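Local atomic coordinates of putative peptidyl-arginine deiminase family protein (Campylobacter jejuni subsp. jejuni serotype O:2, PDB entry 6B10), a protein that probably hydrolyses agmatine to N-carbamoylputrescine and ammonia, as an agmatine deiminase of the polyamine pathway leading to putrescine. Residues E20-H28 with I40-V51; T86-D95 with H322-R333. One frame throughout, in Å; residues are numbered along the deposited sequence.

Interaction 1 (E20-H28 with I40-V51); sequences EYLMLSLPH and ILQSYKEFVKVV
The beta-alpha-beta unit of strand 19-25, helix 37-52 and strand 56-61 is packed here through Pro-27 and Tyr-44, where the chain leaving the strand lies against the helix. The pyrrolidine ring comes over one face of the phenol: CD of Pro-27 sits 3.6 Å from the centroid of the Tyr-44 ring and 17° off its normal, a CH-pi contact, and CG of Pro-27 lies 3.4 Å from CE1 of Tyr-44. The same CG also touches CG2 of Ile-40 at 3.8 Å, while CD2 of Leu-41 reaches CB of Pro-27. Leu-26 lays CD2 obliquely against Tyr-44.

Strand residues 21-25 run nearly antiparallel to the helix, at 170°, with axes 10.8 Å apart. Leu-24 places CD2 3.7 Å from CE2 of Phe-47, whose CG stands anti to the backbone N, a torsion (chi1 -175°) that turns the ring to the leucine. One turn further along the helix, the Leu-22 and Val-51 side chains cross at about a right angle, CD2 of Leu-22 3.9 Å from CG2 of Val-51. Strand 274-276 also touches Leu-22, Phe-47 and Val-51. No hydrogen bond spans the two segments, which are held together by apolar contact and the single proline-tyrosine CH-pi interaction.

Interaction 2 (T86-D95 with H322-R333); sequences TWIRDFGAID and HCSCQNRFKGLR. With K (potassium ion), chain E.
Arg-89 and His-322 stack at the heart of this contact, which joins the short helix 88-91 and the start of strand 94-98 to the C-terminal edge strand 326-329. From Arg-89, CB lies 3.3 Å from the carbonyl O of Cys-323, and CG and CD pass His-322, CD approaching CE1. Bends at chi2 (76°) and chi3 (50°) fold the chain back so that NE donates to His-322 O at 3.0 Å, from above the carbonyl plane. CZ lies over one face of the imidazole, 3.1 Å from NE2 of His-322, with the two planes 14° apart. Both terminal nitrogens end on one acceptor, OD1 of Asn-327, which takes NH2 at 2.8 Å and NH1 at 3.1 Å. The side-chain carbonyl of Gln-326 covers the opposite face, while its OE1 accepts from the backbone N of Asn-327. ND1 of His-322 is hydrogen-bonded to Asp-209 and NE2 to Glu-15.

At the far end of the contact, the C-terminal Arg-333 grips Asp-95 end-on in a salt bridge, one nitrogen to each carboxylate oxygen, both arriving from above the carboxylate plane; NH1 of Arg-333 also pairs with Glu-135. The carbonyl O of Phe-91 binds potassium at 2.8 Å, with Asp-106 and Phe-107 completing the protein ligands. Asp-95 OD2 takes a further, nearly straight bond from the backbone N of Phe-329 at 2.9 Å.

How the interactions relate
From the N terminus, strand 19-25 comes first, and interaction 1 closes a short loop when helix 37-52 folds back along it. Only after that does the chain reach 86-95, which waits for the C-terminal residues 322-333 to close interaction 2 across more than 220 residues. The two closures are therefore in series, neither enclosing nor crossing the other. In space they adjoin, because strands 19-25 and 326-329 are antiparallel neighbours in one sheet: Met-23 N lies 2.8 Å from Gln-326 O, probably a hydrogen bond. Interaction 1 thus secures a helix to this sheet, whereas interaction 2 ties its edge strand to the potassium-binding region and the sheet containing strand 94-98.

Interaction 1 (E20-H28 with I40-V51)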
loop_
_atom_site.group_PDB
_atom_site.type_symbol
_atom_site.label_atom_id
_atom_site.label_comp_id
_atom_site.label_asym_id
_atom_site.label_seq_id
_atom_site.Cartn_x
_atom_site.Cartn_y
_atom_site.Cartn_z
ATOM N N GLU A 20 2.652 -8.135 12.345
ATOM C CA GLU A 20 1.955 -9.305 12.867
ATOM C C GLU A 20 1.135 -9.958 11.752
ATOM O O GLU A 20 1.145 -11.177 11.606
ATOM C CB GLU A 20 1.057 -8.910 14.046
ATOM C CG GLU A 20 0.578 -10.083 14.891
ATOM C CD GLU A 20 1.666 -10.658 15.779
ATOM O OE1 GLU A 20 2.218 -9.909 16.607
ATOM O OE2 GLU A 20 1.955 -11.865 15.659
ATOM N N TYR A 21 0.440 -9.144 10.958
ATOM C CA TYR A 21 -0.379 -9.646 9.854
ATOM C C TYR A 21 -0.203 -8.837 8.578
ATOM O O TYR A 21 0.037 -7.628 8.628
ATOM C CB TYR A 21 -1.861 -9.545 10.206
ATOM C CG TYR A 21 -2.373 -10.524 11.242
ATOM C CD1 TYR A 21 -2.760 -11.810 10.884
ATOM C CD2 TYR A 21 -2.516 -10.144 12.575
ATOM C CE1 TYR A 21 -3.258 -12.694 11.821
ATOM C CE2 TYR A 21 -3.005 -11.027 13.524
ATOM C CZ TYR A 21 -3.377 -12.296 13.142
ATOM O OH TYR A 21 -3.868 -13.170 14.084
ATOM N N LEU A 22 -0.342 -9.512 7.437
ATOM C CA LEU A 22 -0.776 -8.858 6.209
ATOM C C LEU A 22 -2.250 -9.217 6.000
ATOM O O LEU A 22 -2.641 -10.386 6.061
ATOM C CB LEU A 22 0.059 -9.284 4.997
ATOM C CG LEU A 22 -0.093 -8.382 3.760
ATOM C CD1 LEU A 22 0.554 -7.024 3.977
ATOM C CD2 LEU A 22 0.499 -9.024 2.516
ATOM N N MET A 23 -3.060 -8.203 5.750
ATOM C CA MET A 23 -4.492 -8.382 5.657
ATOM C C MET A 23 -4.968 -8.129 4.234
ATOM O O MET A 23 -4.552 -7.167 3.595
ATOM C CB MET A 23 -5.178 -7.438 6.627
ATOM C CG MET A 23 -4.662 -7.584 8.052
ATOM S SD MET A 23 -5.516 -6.544 9.243
ATOM C CE MET A 23 -5.246 -4.915 8.558
ATOM N N LEU A 24 -5.831 -9.014 3.744
ATOM C CA LEU A 24 -6.393 -8.909 2.403
ATOM C C LEU A 24 -7.897 -9.183 2.415
ATOM O O LEU A 24 -8.409 -9.912 3.271
ATOM C CB LEU A 24 -5.706 -9.900 1.457
ATOM C CG LEU A 24 -4.171 -9.854 1.403
ATOM C CD1 LEU A 24 -3.557 -10.894 2.323
ATOM C CD2 LEU A 24 -3.652 -10.053 -0.018
ATOM N N SER A 25 -8.595 -8.593 1.454
ATOM C CA SER A 25 -10.015 -8.840 1.254
ATOM C C SER A 25 -10.202 -9.633 -0.035
ATOM O O SER A 25 -10.034 -9.098 -1.129
ATOM C CB SER A 25 -10.768 -7.519 1.182
ATOM O OG SER A 25 -12.148 -7.738 0.953
ATOM N N LEU A 26 -10.550 -10.911 0.101
ATOM C CA LEU A 26 -10.695 -11.804 -1.049
ATOM C C LEU A 26 -11.701 -11.312 -2.092
ATOM O O LEU A 26 -12.731 -10.729 -1.742
ATOM C CB LEU A 26 -11.100 -13.208 -0.596
ATOM C CG LEU A 26 -10.045 -14.013 0.158
ATOM C CD1 LEU A 26 -10.630 -15.348 0.583
ATOM C CD2 LEU A 26 -8.789 -14.234 -0.676
ATOM N N PRO A 27 -11.388 -11.524 -3.384
ATOM C CA PRO A 27 -12.404 -11.343 -4.415
ATOM C C PRO A 27 -13.419 -12.475 -4.340
ATOM O O PRO A 27 -13.046 -13.613 -4.072
ATOM C CB PRO A 27 -11.612 -11.422 -5.728
ATOM C CG PRO A 27 -10.176 -11.304 -5.349
ATOM C CD PRO A 27 -10.077 -11.857 -3.964
ATOM N N HIS A 28 -14.688 -12.153 -4.548
ATOM C CA HIS A 28 -15.745 -13.163 -4.557
ATOM C C HIS A 28 -16.695 -12.928 -5.721
ATOM O O HIS A 28 -16.717 -11.842 -6.310
ATOM C CB HIS A 28 -16.512 -13.181 -3.226
ATOM C CG HIS A 28 -16.916 -11.825 -2.729
ATOM N ND1 HIS A 28 -17.868 -11.051 -3.358
ATOM C CD2 HIS A 28 -16.510 -11.115 -1.650
ATOM C CE1 HIS A 28 -18.021 -9.919 -2.696
ATOM N NE2 HIS A 28 -17.209 -9.933 -1.654
ATOM N N ILE A 40 -8.001 -14.265 -10.845
ATOM C CA ILE A 40 -7.512 -13.449 -9.726
ATOM C C ILE A 40 -7.297 -14.279 -8.454
ATOM O O ILE A 40 -6.313 -14.082 -7.740
ATOM C CB ILE A 40 -8.426 -12.226 -9.452
ATOM C CG1 ILE A 40 -7.768 -11.246 -8.469
ATOM C CG2 ILE A 40 -9.791 -12.647 -8.923
ATOM C CD1 ILE A 40 -6.527 -10.556 -8.999
ATOM N N LEU A 41 -8.199 -15.220 -8.188
ATOM C CA LEU A 41 -8.053 -16.092 -7.024
ATOM C C LEU A 41 -6.759 -16.895 -7.086
ATOM O O LEU A 41 -6.117 -17.122 -6.064
ATOM C CB LEU A 41 -9.261 -17.029 -6.859
ATOM C CG LEU A 41 -10.420 -16.566 -5.958
ATOM C CD1 LEU A 41 -9.930 -16.121 -4.586
ATOM C CD2 LEU A 41 -11.232 -15.453 -6.592
ATOM N N GLN A 42 -6.367 -17.313 -8.283
ATOM C CA GLN A 42 -5.105 -18.021 -8.451
ATOM C C GLN A 42 -3.911 -17.100 -8.158
ATOM O O GLN A 42 -2.925 -17.525 -7.546
ATOM C CB GLN A 42 -4.996 -18.609 -9.862
ATOM C CG GLN A 42 -3.720 -19.397 -10.096
ATOM C CD GLN A 42 -3.451 -20.390 -8.979
ATOM O OE1 GLN A 42 -4.300 -21.231 -8.671
ATOM N NE2 GLN A 42 -2.277 -20.291 -8.356
ATOM N N SER A 43 -4.008 -15.850 -8.604
ATOM C CA SER A 43 -3.016 -14.827 -8.273
ATOM C C SER A 43 -2.916 -14.628 -6.757
ATOM O O SER A 43 -1.817 -14.646 -6.194
ATOM C CB SER A 43 -3.371 -13.503 -8.946
ATOM O OG SER A 43 -3.525 -13.669 -10.345
ATOM N N TYR A 44 -4.071 -14.451 -6.110
ATOM C CA TYR A 44 -4.144 -14.341 -4.645
ATOM C C TYR A 44 -3.485 -15.510 -3.945
ATOM O O TYR A 44 -2.697 -15.315 -3.023
ATOM C CB TYR A 44 -5.593 -14.238 -4.171
ATOM C CG TYR A 44 -6.059 -12.826 -3.964
ATOM C CD1 TYR A 44 -6.455 -12.050 -5.035
ATOM C CD2 TYR A 44 -6.090 -12.262 -2.695
ATOM C CE1 TYR A 44 -6.879 -10.747 -4.859
ATOM C CE2 TYR A 44 -6.511 -10.961 -2.505
ATOM C CZ TYR A 44 -6.907 -10.208 -3.591
ATOM O OH TYR A 44 -7.326 -8.914 -3.421
ATOM N N LYS A 45 -3.807 -16.723 -4.382
ATOM C CA LYS A 45 -3.235 -17.928 -3.790
ATOM C C LYS A 45 -1.714 -17.895 -3.842
ATOM O O LYS A 45 -1.043 -18.258 -2.876
ATOM C CB LYS A 45 -3.761 -19.177 -4.501
ATOM C CG LYS A 45 -3.304 -20.487 -3.876
ATOM N N GLU A 46 -1.175 -17.461 -4.975
ATOM C CA GLU A 46 0.266 -17.356 -5.146
ATOM C C GLU A 46 0.827 -16.301 -4.198
ATOM O O GLU A 46 1.809 -16.544 -3.496
ATOM C CB GLU A 46 0.608 -16.997 -6.595
ATOM C CG GLU A 46 2.060 -17.254 -6.970
ATOM C CD GLU A 46 2.480 -18.693 -6.725
ATOM O OE1 GLU A 46 1.710 -19.611 -7.092
ATOM O OE2 GLU A 46 3.573 -18.907 -6.156
ATOM N N PHE A 47 0.175 -15.145 -4.177
ATOM C CA PHE A 47 0.581 -14.012 -3.344
ATOM C C PHE A 47 0.549 -14.400 -1.866
ATOM O O PHE A 47 1.512 -14.163 -1.128
ATOM C CB PHE A 47 -0.337 -12.811 -3.643
ATOM C CG PHE A 47 0.039 -11.525 -2.940
ATOM C CD1 PHE A 47 1.360 -11.212 -2.621
ATOM C CD2 PHE A 47 -0.946 -10.594 -2.643
ATOM C CE1 PHE A 47 1.674 -10.018 -1.987
ATOM C CE2 PHE A 47 -0.637 -9.396 -2.017
ATOM C CZ PHE A 47 0.677 -9.110 -1.684
ATOM N N VAL A 48 -0.547 -15.037 -1.458
ATOM C CA VAL A 48 -0.722 -15.504 -0.084
ATOM C C VAL A 48 0.333 -16.541 0.283
ATOM O O VAL A 48 0.961 -16.439 1.344
ATOM C CB VAL A 48 -2.130 -16.100 0.141
ATOM C CG1 VAL A 48 -2.239 -16.732 1.523
ATOM C CG2 VAL A 48 -3.197 -15.025 -0.014
ATOM N N LYS A 49 0.532 -17.531 -0.587
ATOM C CA LYS A 49 1.547 -18.564 -0.342
ATOM C C LYS A 49 2.930 -17.953 -0.095
ATOM O O LYS A 49 3.635 -18.354 0.832
ATOM C CB LYS A 49 1.624 -19.566 -1.508
ATOM C CG LYS A 49 0.613 -20.702 -1.426
ATOM C CD LYS A 49 0.828 -21.744 -2.515
ATOM N N VAL A 50 3.310 -16.987 -0.930
ATOM C CA VAL A 50 4.600 -16.307 -0.797
ATOM C C VAL A 50 4.726 -15.614 0.562
ATOM O O VAL A 50 5.688 -15.848 1.299
ATOM C CB VAL A 50 4.814 -15.290 -1.941
ATOM C CG1 VAL A 50 5.982 -14.361 -1.647
ATOM C CG2 VAL A 50 5.060 -16.027 -3.253
ATOM N N VAL A 51 3.735 -14.791 0.897
ATOM C CA VAL A 51 3.747 -14.013 2.145
ATOM C C VAL A 51 3.761 -14.906 3.385
ATOM O O VAL A 51 4.518 -14.651 4.332
ATOM C CB VAL A 51 2.533 -13.068 2.250
ATOM C CG1 VAL A 51 2.488 -12.401 3.619
ATOM C CG2 VAL A 51 2.579 -11.998 1.174
#

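Interaction 2 (T86-D95 with H322-R333)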
loop_
_atom_site.group_PDB
_atom_site.type_symbol
_atom_site.label_atom_id
_atom_site.label_comp_id
_atom_site.label_asym_id
_atom_site.label_seq_id
_atom_site.Cartn_x
_atom_site.Cartn_y
_atom_site.Cartn_z
ATOM N N THR A 86 -12.058 -5.146 -2.790
ATOM C CA THR A 86 -10.909 -5.944 -2.356
ATOM C C THR A 86 -9.677 -5.081 -2.035
ATOM O O THR A 86 -8.704 -5.564 -1.458
ATOM C CB THR A 86 -10.512 -6.974 -3.428
ATOM O OG1 THR A 86 -10.189 -6.297 -4.649
ATOM C CG2 THR A 86 -11.647 -7.953 -3.671
ATOM N N TRP A 87 -9.718 -3.808 -2.414
ATOM C CA TRP A 87 -8.571 -2.930 -2.247
ATOM C C TRP A 87 -8.528 -2.409 -0.818
ATOM O O TRP A 87 -8.894 -1.274 -0.547
ATOM C CB TRP A 87 -8.622 -1.786 -3.262
ATOM C CG TRP A 87 -8.704 -2.270 -4.694
ATOM C CD1 TRP A 87 -9.729 -2.057 -5.570
ATOM C CD2 TRP A 87 -7.735 -3.064 -5.398
ATOM N NE1 TRP A 87 -9.454 -2.657 -6.775
ATOM C CE2 TRP A 87 -8.237 -3.282 -6.698
ATOM C CE3 TRP A 87 -6.492 -3.607 -5.057
ATOM C CZ2 TRP A 87 -7.540 -4.018 -7.658
ATOM C CZ3 TRP A 87 -5.797 -4.343 -6.014
ATOM C CH2 TRP A 87 -6.325 -4.540 -7.298
ATOM N N ILE A 88 -8.076 -3.267 0.092
ATOM C CA ILE A 88 -8.100 -2.961 1.525
ATOM C C ILE A 88 -7.156 -1.811 1.909
ATOM O O ILE A 88 -7.416 -1.105 2.881
ATOM C CB ILE A 88 -7.835 -4.223 2.388
ATOM C CG1 ILE A 88 -8.071 -3.925 3.875
ATOM C CG2 ILE A 88 -6.427 -4.758 2.187
ATOM C CD1 ILE A 88 -8.199 -5.166 4.733
ATOM N N ARG A 89 -6.075 -1.616 1.151
ATOM C CA ARG A 89 -5.198 -0.453 1.336
ATOM C C ARG A 89 -5.984 0.875 1.302
ATOM O O ARG A 89 -5.632 1.825 2.003
ATOM C CB ARG A 89 -4.094 -0.455 0.263
ATOM C CG ARG A 89 -3.053 0.668 0.350
ATOM C CD ARG A 89 -2.018 0.489 1.450
ATOM N NE ARG A 89 -1.391 -0.834 1.442
ATOM C CZ ARG A 89 -0.494 -1.245 2.338
ATOM N NH1 ARG A 89 -0.079 -0.431 3.296
ATOM N NH2 ARG A 89 0.001 -2.474 2.268
ATOM N N ASP A 90 -7.033 0.945 0.485
ATOM C CA ASP A 90 -7.877 2.147 0.423
ATOM C C ASP A 90 -8.565 2.448 1.750
ATOM O O ASP A 90 -8.563 3.593 2.208
ATOM C CB ASP A 90 -8.969 2.015 -0.651
ATOM C CG ASP A 90 -8.436 2.136 -2.067
ATOM O OD1 ASP A 90 -7.471 2.899 -2.293
ATOM O OD2 ASP A 90 -9.010 1.482 -2.963
ATOM N N PHE A 91 -9.168 1.427 2.355
ATOM C CA PHE A 91 -10.027 1.643 3.524
ATOM C C PHE A 91 -9.535 1.037 4.844
ATOM O O PHE A 91 -10.030 1.417 5.902
ATOM C CB PHE A 91 -11.474 1.194 3.232
ATOM C CG PHE A 91 -11.623 -0.278 2.989
ATOM C CD1 PHE A 91 -11.725 -1.162 4.048
ATOM C CD2 PHE A 91 -11.685 -0.777 1.694
ATOM C CE1 PHE A 91 -11.867 -2.520 3.826
ATOM C CE2 PHE A 91 -11.826 -2.133 1.464
ATOM C CZ PHE A 91 -11.917 -3.007 2.533
ATOM N N GLY A 92 -8.568 0.126 4.803
ATOM C CA GLY A 92 -8.075 -0.532 6.020
ATOM C C GLY A 92 -7.564 0.413 7.100
ATOM O O GLY A 92 -7.239 1.571 6.834
ATOM N N ALA A 93 -7.490 -0.090 8.327
ATOM C CA ALA A 93 -7.013 0.702 9.459
ATOM C C ALA A 93 -5.502 0.920 9.378
ATOM O O ALA A 93 -4.763 0.009 8.998
ATOM C CB ALA A 93 -7.366 0.012 10.764
ATOM N N ILE A 94 -5.053 2.116 9.753
ATOM C CA ILE A 94 -3.635 2.488 9.661
ATOM C C ILE A 94 -3.029 2.648 11.056
ATOM O O ILE A 94 -3.522 3.434 11.855
ATOM C CB ILE A 94 -3.460 3.793 8.849
ATOM C CG1 ILE A 94 -3.809 3.550 7.380
ATOM C CG2 ILE A 94 -2.033 4.316 8.939
ATOM C CD1 ILE A 94 -4.092 4.820 6.608
ATOM N N ASP A 95 -1.961 1.904 11.337
ATOM C CA ASP A 95 -1.289 1.970 12.636
ATOM C C ASP A 95 -0.404 3.195 12.791
ATOM O O ASP A 95 0.276 3.598 11.849
ATOM C CB ASP A 95 -0.409 0.731 12.871
ATOM C CG ASP A 95 -1.214 -0.523 13.160
ATOM O OD1 ASP A 95 -2.359 -0.418 13.652
ATOM O OD2 ASP A 95 -0.683 -1.626 12.907
ATOM N N HIS A 322 0.325 -3.841 -3.584
ATOM C CA HIS A 322 0.223 -2.955 -2.410
ATOM C C HIS A 322 -1.220 -2.517 -2.159
ATOM O O HIS A 322 -1.654 -2.452 -1.016
ATOM C CB HIS A 322 1.119 -1.719 -2.576
ATOM C CG HIS A 322 1.341 -0.942 -1.312
ATOM N ND1 HIS A 322 0.865 0.338 -1.133
ATOM C CD2 HIS A 322 2.003 -1.256 -0.172
ATOM C CE1 HIS A 322 1.214 0.778 0.063
ATOM N NE2 HIS A 322 1.906 -0.171 0.668
ATOM N N CYS A 323 -1.949 -2.218 -3.232
ATOM C CA CYS A 323 -3.358 -1.807 -3.142
ATOM C C CYS A 323 -4.262 -2.885 -2.545
ATOM O O CYS A 323 -5.277 -2.578 -1.929
ATOM C CB CYS A 323 -3.903 -1.435 -4.533
ATOM S SG CYS A 323 -3.073 -0.053 -5.348
ATOM N N SER A 324 -3.897 -4.146 -2.739
ATOM C CA SER A 324 -4.718 -5.272 -2.291
ATOM C C SER A 324 -4.454 -5.739 -0.855
ATOM O O SER A 324 -4.998 -6.760 -0.438
ATOM C CB SER A 324 -4.480 -6.463 -3.210
ATOM O OG SER A 324 -3.300 -7.129 -2.821
ATOM N N CYS A 325 -3.618 -5.034 -0.100
ATOM C CA CYS A 325 -3.292 -5.496 1.239
ATOM C C CYS A 325 -3.072 -4.358 2.214
ATOM O O CYS A 325 -2.934 -3.197 1.825
ATOM C CB CYS A 325 -2.076 -6.422 1.198
ATOM S SG CYS A 325 -0.522 -5.662 0.651
ATOM N N GLN A 326 -3.092 -4.695 3.496
ATOM C CA GLN A 326 -2.797 -3.731 4.542
ATOM C C GLN A 326 -1.935 -4.404 5.605
ATOM O O GLN A 326 -2.095 -5.588 5.899
ATOM C CB GLN A 326 -4.089 -3.178 5.140
ATOM C CG GLN A 326 -3.904 -2.115 6.217
ATOM C CD GLN A 326 -3.125 -0.900 5.737
ATOM O OE1 GLN A 326 -1.901 -0.955 5.583
ATOM N NE2 GLN A 326 -3.826 0.205 5.506
ATOM N N ASN A 327 -1.011 -3.641 6.163
ATOM C CA ASN A 327 -0.090 -4.161 7.156
ATOM C C ASN A 327 -0.613 -3.849 8.547
ATOM O O ASN A 327 -1.152 -2.773 8.782
ATOM C CB ASN A 327 1.303 -3.540 6.955
ATOM C CG ASN A 327 1.747 -3.580 5.508
ATOM O OD1 ASN A 327 1.417 -2.691 4.719
ATOM N ND2 ASN A 327 2.475 -4.628 5.142
ATOM N N ARG A 328 -0.462 -4.802 9.457
ATOM C CA ARG A 328 -0.772 -4.590 10.867
ATOM C C ARG A 328 0.507 -4.897 11.622
ATOM O O ARG A 328 1.030 -6.009 11.551
ATOM C CB ARG A 328 -1.923 -5.493 11.322
ATOM C CG ARG A 328 -2.200 -5.436 12.821
ATOM C CD ARG A 328 -3.511 -6.121 13.185
ATOM N NE ARG A 328 -3.568 -6.425 14.618
ATOM C CZ ARG A 328 -3.999 -5.593 15.566
ATOM N NH1 ARG A 328 -4.435 -4.371 15.267
ATOM N NH2 ARG A 328 -3.993 -5.986 16.834
ATOM N N PHE A 329 1.029 -3.896 12.321
ATOM C CA PHE A 329 2.374 -3.993 12.871
ATOM C C PHE A 329 2.401 -4.698 14.218
ATOM O O PHE A 329 1.381 -4.798 14.899
ATOM C CB PHE A 329 3.035 -2.611 12.909
ATOM C CG PHE A 329 3.265 -2.055 11.538
ATOM C CD1 PHE A 329 4.439 -2.330 10.853
ATOM C CD2 PHE A 329 2.265 -1.336 10.892
ATOM C CE1 PHE A 329 4.633 -1.866 9.564
ATOM C CE2 PHE A 329 2.456 -0.864 9.604
ATOM C CZ PHE A 329 3.644 -1.128 8.942
ATOM N N LYS A 330 3.577 -5.212 14.557
ATOM C CA LYS A 330 3.802 -5.963 15.786
ATOM C C LYS A 330 4.235 -5.020 16.906
ATOM O O LYS A 330 5.046 -4.120 16.690
ATOM C CB LYS A 330 4.891 -7.014 15.556
ATOM C CG LYS A 330 5.107 -7.996 16.708
ATOM C CD LYS A 330 6.434 -8.719 16.548
ATOM C CE LYS A 330 6.753 -9.623 17.731
ATOM N NZ LYS A 330 6.039 -10.927 17.662
ATOM N N GLY A 331 3.697 -5.239 18.102
ATOM C CA GLY A 331 4.102 -4.479 19.284
ATOM C C GLY A 331 3.015 -4.391 20.328
ATOM O O GLY A 331 1.922 -4.935 20.151
ATOM N N LEU A 332 3.317 -3.685 21.414
ATOM C CA LEU A 332 2.369 -3.490 22.508
ATOM C C LEU A 332 1.149 -2.739 22.016
ATOM O O LEU A 332 1.270 -1.701 21.361
ATOM C CB LEU A 332 3.016 -2.709 23.656
ATOM N N ARG A 333 -0.023 -3.284 22.313
ATOM C CA ARG A 333 -1.288 -2.636 22.019
ATOM C C ARG A 333 -1.951 -2.249 23.337
ATOM O O ARG A 333 -2.769 -1.333 23.381
ATOM C CB ARG A 333 -2.191 -3.589 21.246
ATOM C CG ARG A 333 -1.644 -3.998 19.888
ATOM C CD ARG A 333 -2.073 -3.038 18.790
ATOM N NE ARG A 333 -1.433 -3.348 17.512
ATOM C CZ ARG A 333 -1.703 -2.743 16.358
ATOM N NH1 ARG A 333 -2.621 -1.783 16.284
ATOM N NH2 ARG A 333 -1.048 -3.103 15.264
HETATM K K K E . -11.304 3.831 6.637
HETATM O O HOH W 1 -7.469 -7.849 -1.117
HETATM O O HOH W 2 -9.676 5.172 4.502
HETATM O O HOH W 3 -3.859 -2.354 10.120
HETATM O O HOH W 4 -3.816 -2.605 13.083
HETATM O O HOH W 5 -1.154 0.089 9.346
#